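Local coordinates for hypothetical protein MG027 (Mycoplasma genitalium, PDB 1Q8C), which is of unknown function but shows structural homology to NusB proteins, an all-helical family whose founding member is an RNA-binding transcription antitermination factor, at residues A[36-44]-A[57-66]; A[21-30]-A[100-108]. All coordinates share one frame; numbering follows the deposited sequence.

Contact 1. Residues A[36-44]-A[57-66]; sequences AEVIQADFL and QKLIVKAFSE. With NA (sodium ion), chain K.
A near-antiparallel helix pair of the NusB-like all-helical fold sets the ring of Phe43 against Val61 and the amide of Gln40 against Ser65. The segment axes approach to 8.5 Å at an angle of 152°. Val61 CG2 sits almost over the centre of the Phe43 ring, 3.5 Å from the centroid and 8° off the ring normal, a CH-pi contact, while CG1 of the same valine lies against Phe43 CB and CG and also meets Ile39 CG2. The phenyl group arrives there because its CG stands anti to the backbone N (chi1 -161°), which sends the ring across to the other helix. Lys58 CG packs beside Phe43 CD2 and CE2. Gln40 extends along the helix pair, and its NE2 donates to Ser65 OG at 2.9 Å, with OG tilted out of the amide plane. That hydroxyl in turn donates to Lys62 O at 2.8 Å, so Ser65 relays the glutamine's bond into its own helix. Ala36 CB closes the end of the pair against Ser65 and Glu66. Near Gln40 CB and CG, a sodium ion is bound by Lys58 O at 2.8 Å and by a water that donates to Gln40 O. Helix 14-28 lies against the apolar side of the pair, with Leu28 touching Ile39 and Ile25 touching Phe64, and helix 100-116 meets Phe64 through Ser111.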
loop_
_atom_site.group_PDB
_atom_site.type_symbol
_atom_site.label_atom_id
_atom_site.label_comp_id
_atom_site.label_asym_id
_atom_site.label_seq_id
_atom_site.Cartn_x
_atom_site.Cartn_y
_atom_site.Cartn_z
ATOM N N ALA A 36 6.459 11.399 10.486
ATOM C CA ALA A 36 5.101 10.842 10.504
ATOM C C ALA A 36 3.982 11.878 10.508
ATOM O O ALA A 36 3.035 11.774 9.715
ATOM C CB ALA A 36 4.929 9.873 11.705
ATOM N N GLU A 37 4.072 12.878 11.385
ATOM C CA GLU A 37 3.000 13.865 11.458
ATOM C C GLU A 37 2.986 14.764 10.220
ATOM O O GLU A 37 1.938 15.196 9.783
ATOM C CB GLU A 37 3.078 14.671 12.752
ATOM C CG GLU A 37 2.644 13.819 13.947
ATOM C CD GLU A 37 2.377 14.648 15.199
ATOM O OE1 GLU A 37 3.361 15.019 15.891
ATOM O OE2 GLU A 37 1.180 14.929 15.475
ATOM N N VAL A 38 4.151 14.979 9.625
ATOM C CA VAL A 38 4.249 15.716 8.377
ATOM C C VAL A 38 3.477 15.011 7.242
ATOM O O VAL A 38 2.743 15.670 6.529
ATOM C CB VAL A 38 5.731 15.986 8.013
ATOM C CG1 VAL A 38 5.879 16.499 6.585
ATOM C CG2 VAL A 38 6.322 16.992 9.022
ATOM N N ILE A 39 3.611 13.690 7.107
ATOM C CA ILE A 39 2.908 12.941 6.070
ATOM C C ILE A 39 1.396 13.004 6.291
ATOM O O ILE A 39 0.622 13.213 5.343
ATOM C CB ILE A 39 3.339 11.472 6.062
ATOM C CG1 ILE A 39 4.805 11.313 5.637
ATOM C CG2 ILE A 39 2.487 10.707 5.064
ATOM C CD1 ILE A 39 5.443 9.984 6.130
ATOM N N GLN A 40 0.995 12.789 7.547
ATOM C CA GLN A 40 -0.392 12.931 7.978
ATOM C C GLN A 40 -0.934 14.331 7.637
ATOM O O GLN A 40 -2.026 14.421 7.124
ATOM C CB GLN A 40 -0.538 12.619 9.479
ATOM C CG GLN A 40 -0.147 11.162 9.866
ATOM C CD GLN A 40 -0.082 10.916 11.376
ATOM O OE1 GLN A 40 -0.940 11.392 12.118
ATOM N NE2 GLN A 40 0.930 10.170 11.825
ATOM N N ALA A 41 -0.193 15.414 7.904
ATOM C CA ALA A 41 -0.630 16.771 7.501
ATOM C C ALA A 41 -0.588 17.009 5.978
ATOM O O ALA A 41 -1.435 17.746 5.454
ATOM C CB ALA A 41 0.156 17.840 8.212
ATOM N N ASP A 42 0.368 16.391 5.270
ATOM C CA ASP A 42 0.443 16.448 3.794
ATOM C C ASP A 42 -0.823 15.802 3.181
ATOM O O ASP A 42 -1.341 16.273 2.174
ATOM C CB ASP A 42 1.673 15.670 3.254
ATOM C CG ASP A 42 3.017 16.395 3.477
ATOM O OD1 ASP A 42 3.076 17.431 4.164
ATOM O OD2 ASP A 42 4.070 15.970 2.969
ATOM N N PHE A 43 -1.283 14.713 3.795
ATOM C CA PHE A 43 -2.514 14.026 3.392
ATOM C C PHE A 43 -3.715 14.936 3.475
ATOM O O PHE A 43 -4.557 14.883 2.606
ATOM C CB PHE A 43 -2.800 12.779 4.241
ATOM C CG PHE A 43 -3.789 11.797 3.596
ATOM C CD1 PHE A 43 -3.637 11.395 2.267
ATOM C CD2 PHE A 43 -4.829 11.253 4.338
ATOM C CE1 PHE A 43 -4.512 10.478 1.693
ATOM C CE2 PHE A 43 -5.709 10.331 3.776
ATOM C CZ PHE A 43 -5.546 9.932 2.456
ATOM N N LEU A 44 -3.804 15.773 4.503
ATOM C CA LEU A 44 -4.871 16.755 4.560
ATOM C C LEU A 44 -4.849 17.750 3.392
ATOM O O LEU A 44 -5.919 18.070 2.858
ATOM C CB LEU A 44 -4.852 17.541 5.866
ATOM C CG LEU A 44 -4.890 16.767 7.182
ATOM C CD1 LEU A 44 -5.240 17.729 8.298
ATOM C CD2 LEU A 44 -5.870 15.595 7.125
ATOM N N GLN A 57 -9.561 6.409 5.414
ATOM C CA GLN A 57 -8.342 6.600 4.623
ATOM C C GLN A 57 -7.192 7.230 5.456
ATOM O O GLN A 57 -6.029 6.876 5.299
ATOM C CB GLN A 57 -8.650 7.522 3.436
ATOM C CG GLN A 57 -9.505 6.916 2.340
ATOM C CD GLN A 57 -9.928 7.931 1.313
ATOM O OE1 GLN A 57 -9.551 7.838 0.158
ATOM N NE2 GLN A 57 -10.702 8.902 1.728
ATOM N N LYS A 58 -7.547 8.187 6.305
ATOM C CA LYS A 58 -6.609 8.877 7.188
ATOM C C LYS A 58 -5.995 7.929 8.203
ATOM O O LYS A 58 -4.868 8.153 8.662
ATOM C CB LYS A 58 -7.335 10.021 7.939
ATOM C CG LYS A 58 -7.575 11.283 7.074
ATOM C CD LYS A 58 -8.659 12.215 7.683
ATOM C CE LYS A 58 -9.020 13.356 6.734
ATOM N NZ LYS A 58 -9.939 14.406 7.328
ATOM N N LEU A 59 -6.719 6.872 8.555
ATOM C CA LEU A 59 -6.172 5.898 9.510
ATOM C C LEU A 59 -5.141 5.006 8.801
ATOM O O LEU A 59 -4.161 4.607 9.412
ATOM C CB LEU A 59 -7.272 5.049 10.141
ATOM C CG LEU A 59 -7.516 4.854 11.656
ATOM C CD1 LEU A 59 -7.512 3.353 11.998
ATOM C CD2 LEU A 59 -6.596 5.671 12.612
ATOM N N ILE A 60 -5.358 4.711 7.523
ATOM C CA ILE A 60 -4.385 3.947 6.718
ATOM C C ILE A 60 -3.082 4.748 6.581
ATOM O O ILE A 60 -1.994 4.212 6.745
ATOM C CB ILE A 60 -4.969 3.601 5.293
ATOM C CG1 ILE A 60 -6.149 2.642 5.428
ATOM C CG2 ILE A 60 -3.889 2.966 4.362
ATOM C CD1 ILE A 60 -6.974 2.416 4.147
ATOM N N VAL A 61 -3.209 6.030 6.266
ATOM C CA VAL A 61 -2.061 6.902 6.054
ATOM C C VAL A 61 -1.281 7.131 7.349
ATOM O O VAL A 61 -0.074 7.343 7.340
ATOM C CB VAL A 61 -2.524 8.237 5.461
ATOM C CG1 VAL A 61 -1.413 9.321 5.551
ATOM C CG2 VAL A 61 -2.989 7.998 4.027
ATOM N N LYS A 62 -1.987 7.075 8.459
ATOM C CA LYS A 62 -1.394 7.203 9.764
ATOM C C LYS A 62 -0.541 5.951 10.072
ATOM O O LYS A 62 0.582 6.076 10.550
ATOM C CB LYS A 62 -2.492 7.449 10.824
ATOM C CG LYS A 62 -2.043 7.337 12.302
ATOM C CD LYS A 62 -2.947 8.135 13.271
ATOM C CE LYS A 62 -2.209 8.544 14.564
ATOM N NZ LYS A 62 -2.155 7.491 15.623
ATOM N N ALA A 63 -1.073 4.767 9.805
ATOM C CA ALA A 63 -0.337 3.522 9.997
ATOM C C ALA A 63 0.899 3.496 9.083
ATOM O O ALA A 63 1.991 3.102 9.513
ATOM C CB ALA A 63 -1.243 2.346 9.724
ATOM N N PHE A 64 0.717 3.928 7.833
ATOM C CA PHE A 64 1.802 4.055 6.844
ATOM C C PHE A 64 2.925 4.990 7.342
ATOM O O PHE A 64 4.108 4.667 7.242
ATOM C CB PHE A 64 1.238 4.619 5.527
ATOM C CG PHE A 64 2.277 5.162 4.607
ATOM C CD1 PHE A 64 3.040 4.319 3.823
ATOM C CD2 PHE A 64 2.509 6.511 4.537
ATOM C CE1 PHE A 64 4.010 4.833 2.997
ATOM C CE2 PHE A 64 3.480 7.031 3.714
ATOM C CZ PHE A 64 4.222 6.202 2.945
ATOM N N SER A 65 2.525 6.165 7.850
ATOM C CA SER A 65 3.459 7.200 8.290
ATOM C C SER A 65 4.324 6.731 9.453
ATOM O O SER A 65 5.462 7.142 9.579
ATOM C CB SER A 65 2.724 8.483 8.683
ATOM O OG SER A 65 2.053 8.342 9.928
ATOM N N GLU A 66 3.779 5.861 10.281
ATOM C CA GLU A 66 4.433 5.430 11.490
ATOM C C GLU A 66 5.226 4.124 11.325
ATOM O O GLU A 66 6.049 3.782 12.181
ATOM C CB GLU A 66 3.382 5.316 12.592
ATOM C CG GLU A 66 2.780 6.691 12.950
ATOM C CD GLU A 66 1.628 6.618 13.944
ATOM O OE1 GLU A 66 1.172 5.480 14.213
ATOM O OE2 GLU A 66 1.184 7.698 14.457
HETATM NA NA NA K . -3.560 10.583 8.662
HETATM O O HOH W 1 -4.281 12.718 7.630
#

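Contact 2. Residues A[21-30]-A[100-108]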
loop_
_atom_site.group_PDB
_atom_site.type_symbol
_atom_site.label_atom_id
_atom_site.label_comp_id
_atom_site.label_asym_id
_atom_site.label_seq_id
_atom_site.Cartn_x
_atom_site.Cartn_y
_atom_site.Cartn_z
ATOM N N VAL A 21 -5.201 6.546 -1.616
ATOM C CA VAL A 21 -4.079 6.360 -0.703
ATOM C C VAL A 21 -2.839 5.929 -1.493
ATOM O O VAL A 21 -1.737 6.465 -1.318
ATOM C CB VAL A 21 -4.461 5.352 0.374
ATOM C CG1 VAL A 21 -3.331 5.155 1.347
ATOM C CG2 VAL A 21 -5.715 5.860 1.126
ATOM N N VAL A 22 -3.025 4.979 -2.401
ATOM C CA VAL A 22 -1.936 4.498 -3.243
ATOM C C VAL A 22 -1.251 5.640 -4.007
ATOM O O VAL A 22 -0.018 5.753 -4.036
ATOM C CB VAL A 22 -2.457 3.457 -4.242
ATOM C CG1 VAL A 22 -1.417 3.187 -5.339
ATOM C CG2 VAL A 22 -2.804 2.151 -3.521
ATOM N N GLU A 23 -2.046 6.487 -4.637
ATOM C CA GLU A 23 -1.499 7.589 -5.420
ATOM C C GLU A 23 -0.729 8.536 -4.506
ATOM O O GLU A 23 0.333 9.021 -4.866
ATOM C CB GLU A 23 -2.596 8.343 -6.182
ATOM C CG GLU A 23 -2.418 8.396 -7.694
ATOM C CD GLU A 23 -0.966 8.383 -8.172
ATOM O OE1 GLU A 23 -0.451 9.475 -8.534
ATOM O OE2 GLU A 23 -0.340 7.276 -8.214
ATOM N N PHE A 24 -1.266 8.756 -3.311
ATOM C CA PHE A 24 -0.613 9.604 -2.313
ATOM C C PHE A 24 0.768 9.052 -1.906
ATOM O O PHE A 24 1.783 9.751 -1.974
ATOM C CB PHE A 24 -1.523 9.717 -1.093
ATOM C CG PHE A 24 -0.923 10.473 0.035
ATOM C CD1 PHE A 24 -0.711 11.833 -0.053
ATOM C CD2 PHE A 24 -0.584 9.814 1.212
ATOM C CE1 PHE A 24 -0.136 12.530 1.023
ATOM C CE2 PHE A 24 -0.036 10.483 2.272
ATOM C CZ PHE A 24 0.195 11.850 2.176
ATOM N N ILE A 25 0.780 7.787 -1.488
ATOM C CA ILE A 25 1.986 7.105 -1.051
ATOM C C ILE A 25 2.994 7.201 -2.204
ATOM O O ILE A 25 4.123 7.629 -2.005
ATOM C CB ILE A 25 1.688 5.623 -0.699
ATOM C CG1 ILE A 25 0.828 5.508 0.564
ATOM C CG2 ILE A 25 2.990 4.875 -0.497
ATOM C CD1 ILE A 25 0.270 4.117 0.813
ATOM N N PHE A 26 2.546 6.857 -3.411
ATOM C CA PHE A 26 3.369 6.905 -4.621
ATOM C C PHE A 26 4.113 8.222 -4.784
ATOM O O PHE A 26 5.295 8.221 -5.134
ATOM C CB PHE A 26 2.514 6.700 -5.884
ATOM C CG PHE A 26 3.302 6.749 -7.160
ATOM C CD1 PHE A 26 4.381 5.904 -7.345
ATOM C CD2 PHE A 26 2.963 7.633 -8.183
ATOM C CE1 PHE A 26 5.121 5.930 -8.523
ATOM C CE2 PHE A 26 3.689 7.669 -9.368
ATOM C CZ PHE A 26 4.775 6.811 -9.542
ATOM N N SER A 27 3.398 9.331 -4.565
ATOM C CA SER A 27 3.939 10.672 -4.761
ATOM C C SER A 27 5.003 11.000 -3.733
ATOM O O SER A 27 5.853 11.855 -3.983
ATOM C CB SER A 27 2.828 11.731 -4.706
ATOM O OG SER A 27 2.270 11.849 -3.391
ATOM N N LEU A 28 4.943 10.324 -2.587
ATOM C CA LEU A 28 5.890 10.493 -1.494
ATOM C C LEU A 28 7.151 9.648 -1.649
ATOM O O LEU A 28 8.216 10.025 -1.136
ATOM C CB LEU A 28 5.247 10.092 -0.155
ATOM C CG LEU A 28 4.126 10.876 0.548
ATOM C CD1 LEU A 28 3.636 10.065 1.713
ATOM C CD2 LEU A 28 4.599 12.215 1.077
ATOM N N LEU A 29 7.062 8.506 -2.335
ATOM C CA LEU A 29 8.224 7.613 -2.389
ATOM C C LEU A 29 9.421 8.186 -3.139
ATOM O O LEU A 29 10.519 7.681 -2.998
ATOM C CB LEU A 29 7.851 6.227 -2.924
ATOM C CG LEU A 29 6.914 5.467 -1.983
ATOM C CD1 LEU A 29 6.439 4.184 -2.662
ATOM C CD2 LEU A 29 7.595 5.170 -0.626
ATOM N N PHE A 30 9.212 9.252 -3.904
ATOM C CA PHE A 30 10.278 9.915 -4.637
ATOM C C PHE A 30 11.154 10.801 -3.743
ATOM O O PHE A 30 12.258 11.170 -4.131
ATOM C CB PHE A 30 9.671 10.782 -5.748
ATOM C CG PHE A 30 8.915 10.004 -6.798
ATOM C CD1 PHE A 30 9.572 9.502 -7.915
ATOM C CD2 PHE A 30 7.548 9.782 -6.669
ATOM C CE1 PHE A 30 8.882 8.789 -8.883
ATOM C CE2 PHE A 30 6.854 9.074 -7.630
ATOM C CZ PHE A 30 7.520 8.578 -8.740
ATOM N N LEU A 100 8.036 1.419 -8.206
ATOM C CA LEU A 100 7.535 2.262 -7.124
ATOM C C LEU A 100 6.019 2.336 -7.018
ATOM O O LEU A 100 5.495 2.542 -5.934
ATOM C CB LEU A 100 8.109 3.673 -7.227
ATOM C CG LEU A 100 9.500 3.817 -6.596
ATOM C CD1 LEU A 100 9.903 5.288 -6.552
ATOM C CD2 LEU A 100 9.535 3.205 -5.189
ATOM N N LEU A 101 5.309 2.220 -8.131
ATOM C CA LEU A 101 3.860 2.139 -8.064
ATOM C C LEU A 101 3.472 0.824 -7.421
ATOM O O LEU A 101 2.624 0.803 -6.554
ATOM C CB LEU A 101 3.220 2.272 -9.446
ATOM C CG LEU A 101 1.692 2.181 -9.579
ATOM C CD1 LEU A 101 0.975 3.140 -8.645
ATOM C CD2 LEU A 101 1.324 2.495 -11.016
ATOM N N THR A 102 4.109 -0.270 -7.824
ATOM C CA THR A 102 3.809 -1.580 -7.242
ATOM C C THR A 102 4.179 -1.590 -5.774
ATOM O O THR A 102 3.492 -2.212 -4.969
ATOM C CB THR A 102 4.561 -2.726 -7.945
ATOM O OG1 THR A 102 5.968 -2.617 -7.680
ATOM C CG2 THR A 102 4.418 -2.647 -9.462
ATOM N N THR A 103 5.251 -0.888 -5.423
ATOM C CA THR A 103 5.624 -0.723 -4.020
ATOM C C THR A 103 4.523 0.053 -3.273
ATOM O O THR A 103 4.136 -0.327 -2.188
ATOM C CB THR A 103 7.002 0.000 -3.862
ATOM O OG1 THR A 103 8.051 -0.761 -4.475
ATOM C CG2 THR A 103 7.423 0.061 -2.402
ATOM N N ALA A 104 4.007 1.126 -3.870
ATOM C CA ALA A 104 3.000 1.970 -3.213
ATOM C C ALA A 104 1.722 1.176 -2.960
ATOM O O ALA A 104 1.062 1.349 -1.937
ATOM C CB ALA A 104 2.708 3.218 -4.069
ATOM N N VAL A 105 1.385 0.308 -3.916
ATOM C CA VAL A 105 0.264 -0.609 -3.773
ATOM C C VAL A 105 0.503 -1.599 -2.618
ATOM O O VAL A 105 -0.399 -1.849 -1.823
ATOM C CB VAL A 105 0.015 -1.419 -5.054
ATOM C CG1 VAL A 105 -0.993 -2.553 -4.776
ATOM C CG2 VAL A 105 -0.458 -0.514 -6.183
ATOM N N VAL A 106 1.706 -2.159 -2.522
ATOM C CA VAL A 106 2.013 -3.105 -1.446
ATOM C C VAL A 106 2.037 -2.386 -0.073
ATOM O O VAL A 106 1.528 -2.904 0.901
ATOM C CB VAL A 106 3.352 -3.843 -1.663
ATOM C CG1 VAL A 106 3.712 -4.657 -0.415
ATOM C CG2 VAL A 106 3.273 -4.785 -2.873
ATOM N N LEU A 107 2.631 -1.209 0.010
ATOM C CA LEU A 107 2.642 -0.478 1.283
ATOM C C LEU A 107 1.245 -0.088 1.741
ATOM O O LEU A 107 1.005 0.042 2.937
ATOM C CB LEU A 107 3.503 0.772 1.173
ATOM C CG LEU A 107 4.989 0.442 1.095
ATOM C CD1 LEU A 107 5.752 1.627 0.552
ATOM C CD2 LEU A 107 5.494 0.039 2.460
ATOM N N CYS A 108 0.319 0.099 0.806
ATOM C CA CYS A 108 -1.041 0.482 1.184
ATOM C C CYS A 108 -1.727 -0.696 1.860
ATOM O O CYS A 108 -2.404 -0.524 2.864
ATOM C CB CYS A 108 -1.838 0.996 -0.027
ATOM S SG CYS A 108 -3.588 1.445 0.300
#
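Val22 fits as a knob among Leu101, Ala104, Val105 and Cys108, the hole presented by one side of helix 100-116. From CB its two methyls diverge. CG1, anti to the backbone N (chi1 167°), meets Val105 CG2 at 3.9 Å and Leu101 CD1 at 4.1 Å, whereas CG2 lies against Cys108 CB at 3.8 Å and also touches SG. The sulfur is flanked further by Val21 CG1. One turn on, Ile25 also divides its contacts: CG2 rests on Ala104 CB and the more distant CD1 on Cys108 CB. Ala104 stands where the helices come nearest, its CA 5.1 Å from that of Phe26, and its methyl abuts the backbone at Val22 O and Phe26 N. Phe26 turns the edge of its ring to Leu100 O, with CD1 3.8 Å from that oxygen, and its CE1 lies near Leu100 CB and Leu101 N. Beyond it, Leu29 CD1 reaches Leu100 O and the Ala104 methyl, while Leu29 and Leu107 meet tip to tip through CD2 and CD1. Leu100 CD1 lies over one face of the Phe30 ring, no closer than 4.3 Å to CE1. The axes of the two helical segments are 8.4 Å apart and inclined at 124°. No hydrogen bond or salt bridge joins the two segments, so the association rests on van der Waals packing of apolar side chains, some of it against backbone atoms, and on burial of apolar surface.

The centres of contacts 1 and 2 lie about 13 Å apart, and the two contacts touch directly. Along the chain the order is 21-30, 36-44, 57-66, 100-108, so the pairing of contact 1 falls wholly between the two segments that contact 2 brings together. Residues of helix 14-28, among them Phe24 and Leu28, form the junction: Phe24 CD2 lies 3.6 Å from Phe43 CD1, and Leu28 CD1 packs against Phe64 CE2. Helix 14-28 thus takes part in both contacts, touching helices 36-45, 55-81 and 100-116, while helices 55-81 and 100-116 also meet directly. Contact 2 is closer to the centre of the chain, and together the contacts unite four helices in one continuous NusB-like bundle.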